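Local structure of carboxylesterase (Ferroplasma acidiphilum, 3WJ2) at residues Val181-Ser186 with Lys298-Ile303; Pro256-Val261 with Gly273-Gly278. The protein probably hydrolyses carboxylic esters, acting as a carboxylesterase built on the alpha/beta-hydrolase fold. All blocks are in the same frame, centred on the assembly; numbering follows the deposited sequence.

Interaction 1: residues Val181-Ser186 with Lys298-Ile303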
# COMPACT_ATOMS: atom_id res chain seq x y z
N VAL B 181 6.12 -25.21 5.50
CA VAL B 181 5.53 -24.21 6.47
C VAL B 181 6.60 -23.09 6.51
O VAL B 181 7.79 -23.28 6.95
CB VAL B 181 5.44 -24.82 7.82
CG1 VAL B 181 4.84 -23.71 8.73
CG2 VAL B 181 4.50 -26.01 7.80
N LEU B 182 6.23 -21.93 5.94
CA LEU B 182 7.26 -20.92 5.67
C LEU B 182 6.97 -19.69 6.49
O LEU B 182 6.12 -18.88 6.17
CB LEU B 182 7.19 -20.48 4.12
CG LEU B 182 7.30 -21.72 3.20
CD1 LEU B 182 7.03 -21.24 1.70
CD2 LEU B 182 8.62 -22.50 3.29
N PHE B 183 7.80 -19.48 7.55
CA PHE B 183 7.65 -18.21 8.26
C PHE B 183 8.62 -17.22 7.68
O PHE B 183 9.87 -17.31 7.78
CB PHE B 183 8.09 -18.45 9.80
CG PHE B 183 7.07 -19.16 10.62
CD1 PHE B 183 6.07 -18.45 11.28
CD2 PHE B 183 7.19 -20.57 10.82
CE1 PHE B 183 5.07 -19.15 12.00
CE2 PHE B 183 6.20 -21.27 11.60
CZ PHE B 183 5.18 -20.54 12.21
N TYR B 184 8.01 -16.21 7.01
CA TYR B 184 8.76 -15.08 6.43
C TYR B 184 10.14 -15.44 5.82
O TYR B 184 11.22 -14.90 6.20
CB TYR B 184 8.83 -13.89 7.45
CG TYR B 184 9.20 -14.28 8.86
CD1 TYR B 184 10.54 -14.34 9.20
CD2 TYR B 184 8.17 -14.60 9.75
CE1 TYR B 184 10.85 -14.67 10.58
CE2 TYR B 184 8.43 -14.90 11.09
CZ TYR B 184 9.75 -14.94 11.42
OH TYR B 184 10.08 -15.31 12.78
N PRO B 185 10.14 -16.27 4.72
CA PRO B 185 11.42 -16.62 4.10
C PRO B 185 12.06 -15.42 3.31
O PRO B 185 11.31 -14.51 2.85
CB PRO B 185 10.99 -17.61 2.98
CG PRO B 185 9.48 -17.38 2.79
CD PRO B 185 8.95 -16.94 4.20
N SER B 186 13.37 -15.45 3.15
CA SER B 186 14.05 -14.62 2.14
C SER B 186 13.76 -15.40 0.81
O SER B 186 13.73 -16.66 0.79
CB SER B 186 15.52 -14.35 2.46
OG SER B 186 16.10 -15.64 2.76
N LYS B 298 0.99 -20.23 17.35
CA LYS B 298 0.03 -21.26 17.77
C LYS B 298 -0.98 -21.65 16.67
O LYS B 298 -1.31 -22.82 16.44
CB LYS B 298 -0.79 -20.74 18.98
CG LYS B 298 -0.06 -20.81 20.22
CD LYS B 298 -0.87 -20.09 21.41
CE LYS B 298 -2.13 -20.69 21.68
NZ LYS B 298 -2.43 -20.09 23.05
N MET B 299 -1.46 -20.61 15.91
CA MET B 299 -2.43 -20.78 14.81
C MET B 299 -1.78 -21.78 13.80
O MET B 299 -2.42 -22.74 13.38
CB MET B 299 -2.73 -19.43 14.11
CG MET B 299 -3.79 -18.74 14.80
SD MET B 299 -3.78 -17.09 13.83
CE MET B 299 -5.32 -17.07 14.49
N VAL B 300 -0.59 -21.49 13.39
CA VAL B 300 0.10 -22.31 12.38
C VAL B 300 0.36 -23.70 12.93
O VAL B 300 0.05 -24.71 12.30
CB VAL B 300 1.37 -21.62 11.93
CG1 VAL B 300 2.15 -22.56 11.04
CG2 VAL B 300 0.99 -20.31 11.13
N ALA B 301 0.95 -23.74 14.15
CA ALA B 301 1.35 -25.02 14.67
C ALA B 301 0.17 -25.94 14.84
O ALA B 301 0.36 -27.13 14.66
CB ALA B 301 2.06 -24.76 16.08
N ARG B 302 -1.02 -25.41 15.22
CA ARG B 302 -2.17 -26.20 15.40
C ARG B 302 -2.86 -26.72 14.17
O ARG B 302 -3.67 -27.65 14.30
CB ARG B 302 -3.15 -25.52 16.41
CG ARG B 302 -2.53 -25.37 17.76
CD ARG B 302 -3.53 -24.61 18.71
NE ARG B 302 -2.84 -24.45 20.01
CZ ARG B 302 -3.47 -23.98 21.09
NH1 ARG B 302 -4.74 -23.58 20.98
NH2 ARG B 302 -2.85 -23.90 22.26
N ILE B 303 -2.51 -26.20 12.98
CA ILE B 303 -3.07 -26.76 11.74
C ILE B 303 -2.03 -27.67 11.08
O ILE B 303 -2.43 -28.42 10.24
CB ILE B 303 -3.65 -25.73 10.75
CG1 ILE B 303 -2.62 -24.68 10.20
CG2 ILE B 303 -4.82 -24.99 11.51
CD1 ILE B 303 -3.17 -24.03 8.89
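Between residues 181-186 and 298-303 the CA atoms of Val-181 and Val-300 are the closest pair, 8.2 Å apart; no hydrogen bond links the segments, and every approach within 4.5 Å is between side-chain carbons. Three residues carry the contact. Val-300 points from the helix toward the strand and supplies the largest share of the 104 Å² buried between the segments. Its CG1 lies anti to the backbone N (chi1 173°), and this rotation turns that one methyl onto both strand residues. It reaches CG1 of Val-181 at 3.7 Å; the two side chains run antiparallel past one another, methyl against methyl. The same Val-300 CG1 stands 3.8 Å from CZ of Phe-183, with Val-300 CB behind it at 4.0 Å from that carbon. Phe-183 leaves the strand across the direction of the helix, and CG, anti to the carbonyl carbon (chi1 -76°), carries the far end of the ring to the valine, which approaches obliquely.

The strand side is fixed by the sheet. Backbone hydrogen bonds tie Val-181 to Val-152 and Gly-154, and Leu-182 to Ile-244 and Val-246, while Val-300 also packs on Val-246. The helix side carries charges pointing elsewhere: Arg-302 forms salt bridges with Glu-105 and with Asp-306 of the second subunit.

Helix against central sheet is the layering of the alpha/beta-hydrolase fold, and the Phe-183 side chain comes close to, but does not contact, what is probably the nucleophile elbow around Ser-156. Three buried hydrocarbon groups at van der Waals distance, with no polar pair between the segments, indicate that the helix is held here by hydrophobic burial and fit of shape, not by directional bonds.

Interaction 2: residues Pro256-Val261 with Gly273-Gly278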
# COMPACT_ATOMS: atom_id res chain seq x y z
N PRO B 256 7.91 -9.73 -1.42
CA PRO B 256 8.18 -10.95 -2.20
C PRO B 256 7.50 -12.21 -1.66
O PRO B 256 7.13 -13.11 -2.43
CB PRO B 256 9.74 -11.06 -2.17
CG PRO B 256 10.23 -9.60 -1.93
CD PRO B 256 9.15 -9.10 -0.94
N GLU B 257 7.32 -12.29 -0.32
CA GLU B 257 6.64 -13.44 0.20
C GLU B 257 5.21 -13.54 -0.20
O GLU B 257 4.64 -14.60 -0.34
CB GLU B 257 6.74 -13.40 1.79
CG GLU B 257 8.21 -13.53 2.25
CD GLU B 257 8.37 -13.05 3.68
OE1 GLU B 257 7.36 -12.58 4.22
OE2 GLU B 257 9.56 -13.12 4.18
N GLU B 258 4.53 -12.37 -0.22
CA GLU B 258 3.10 -12.32 -0.51
C GLU B 258 2.98 -12.60 -2.03
O GLU B 258 2.05 -13.37 -2.38
CB GLU B 258 2.53 -10.95 -0.13
CG GLU B 258 2.64 -10.84 1.45
CD GLU B 258 1.86 -9.68 2.03
OE1 GLU B 258 1.34 -8.76 1.28
OE2 GLU B 258 1.77 -9.63 3.27
N THR B 259 3.98 -12.21 -2.79
CA THR B 259 3.96 -12.62 -4.26
C THR B 259 4.13 -14.11 -4.39
O THR B 259 3.38 -14.78 -5.13
CB THR B 259 5.09 -11.95 -4.99
OG1 THR B 259 4.85 -10.51 -4.99
CG2 THR B 259 5.34 -12.51 -6.41
N TYR B 260 5.00 -14.72 -3.56
CA TYR B 260 5.19 -16.15 -3.66
C TYR B 260 3.93 -16.94 -3.40
O TYR B 260 3.65 -17.94 -4.10
CB TYR B 260 6.35 -16.58 -2.71
CG TYR B 260 6.94 -17.96 -2.99
CD1 TYR B 260 7.78 -18.08 -4.09
CD2 TYR B 260 6.69 -19.08 -2.22
CE1 TYR B 260 8.45 -19.32 -4.37
CE2 TYR B 260 7.31 -20.32 -2.53
CZ TYR B 260 8.15 -20.40 -3.65
OH TYR B 260 8.81 -21.58 -3.91
N VAL B 261 3.15 -16.63 -2.35
CA VAL B 261 1.87 -17.28 -2.13
C VAL B 261 0.94 -17.24 -3.36
O VAL B 261 0.31 -18.25 -3.68
CB VAL B 261 1.03 -16.52 -0.95
CG1 VAL B 261 -0.49 -17.06 -0.91
CG2 VAL B 261 1.67 -16.82 0.22
N GLY B 273 -1.97 -18.06 3.04
CA GLY B 273 -1.01 -17.04 3.41
C GLY B 273 -1.65 -16.07 4.39
O GLY B 273 -2.77 -15.57 4.13
N ILE B 274 -0.91 -15.76 5.49
CA ILE B 274 -1.44 -14.73 6.45
C ILE B 274 -0.37 -13.71 6.70
O ILE B 274 0.80 -14.09 6.83
CB ILE B 274 -1.96 -15.34 7.79
CG1 ILE B 274 -0.90 -16.27 8.35
CG2 ILE B 274 -3.32 -16.08 7.57
CD1 ILE B 274 -1.19 -16.66 9.83
N ARG B 275 -0.75 -12.41 6.73
CA ARG B 275 0.16 -11.32 7.16
C ARG B 275 -0.20 -10.92 8.56
O ARG B 275 -1.38 -10.68 8.84
CB ARG B 275 -0.05 -10.10 6.23
CG ARG B 275 0.73 -8.88 6.71
CD ARG B 275 0.15 -7.57 6.08
NE ARG B 275 0.50 -7.50 4.64
CZ ARG B 275 0.48 -6.31 4.01
NH1 ARG B 275 -0.02 -5.19 4.65
NH2 ARG B 275 0.95 -6.31 2.74
N GLY B 276 0.83 -10.98 9.42
CA GLY B 276 0.54 -10.58 10.85
C GLY B 276 0.53 -9.07 10.96
O GLY B 276 1.57 -8.43 10.66
N ILE B 277 -0.62 -8.56 11.41
CA ILE B 277 -0.80 -7.08 11.50
C ILE B 277 0.05 -6.59 12.68
O ILE B 277 0.02 -7.16 13.77
CB ILE B 277 -2.27 -6.79 11.63
CG1 ILE B 277 -2.93 -7.11 10.26
CG2 ILE B 277 -2.47 -5.24 11.89
CD1 ILE B 277 -4.46 -7.32 10.44
N GLY B 278 0.85 -5.58 12.40
CA GLY B 278 1.75 -5.03 13.44
C GLY B 278 2.99 -5.83 13.70
O GLY B 278 3.77 -5.47 14.61
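Glu-258 leaves the helix with CG anti to the carbonyl carbon (chi1 -66°) and stays extended beyond it, whereas Arg-275 starts with CG anti to its own N and bends at chi3 (-72°); the two chains thereby cross at about a right angle and bring carboxylate and guanidinium together. The arginine grips side-on. Its NE donates to the syn lone pair of Glu-258 OE2 at 2.8 Å, and Arg-275 NH2 donates to Glu-258 OE1 at 2.9 Å, again from the syn side but somewhat out of the carboxylate plane. With the planes only 26° apart, this bidentate salt bridge restrains the rotation of both groups. Glu-258 OE2 is also hydrogen-bonded to Thr-247 OG1, and this probably helps to hold the buried carboxylate in place. One helical turn on, Val-261 CG2 lies 4.2 Å from Gly-273 CA, where the glycine, lacking a side chain, permits a close approach.

Helix 254-266 connects parallel strands 243-248 and 271-280 in a beta-alpha-beta crossover, and Arg-275 pairs in an antiparallel ladder with a strand of the second subunit, carrying the sheet across the interface beside this helix.

How the interactions relate
The centres of interactions 1 and 2 lie 11 Å apart, and both reach the same mixed sheet. Strand 180-183 is internal, with strand 243-248 separating it from strand 271-280, which is outermost within the chain. In sequence, residues 181-186 come first, then both segments of interaction 2, then 298-303, so that interaction 2 falls between the two segments of interaction 1; helix 291-303 is the next regular element after strand 271-280, beyond a loop. The two sites meet where Glu-257 packs against Tyr-184 and Pro-185. Both touch the second subunit, interaction 1 through its helix and interaction 2 through helix and strand; the shared sheet continues into it through strand 271-280, and helix 254-266 meets the third.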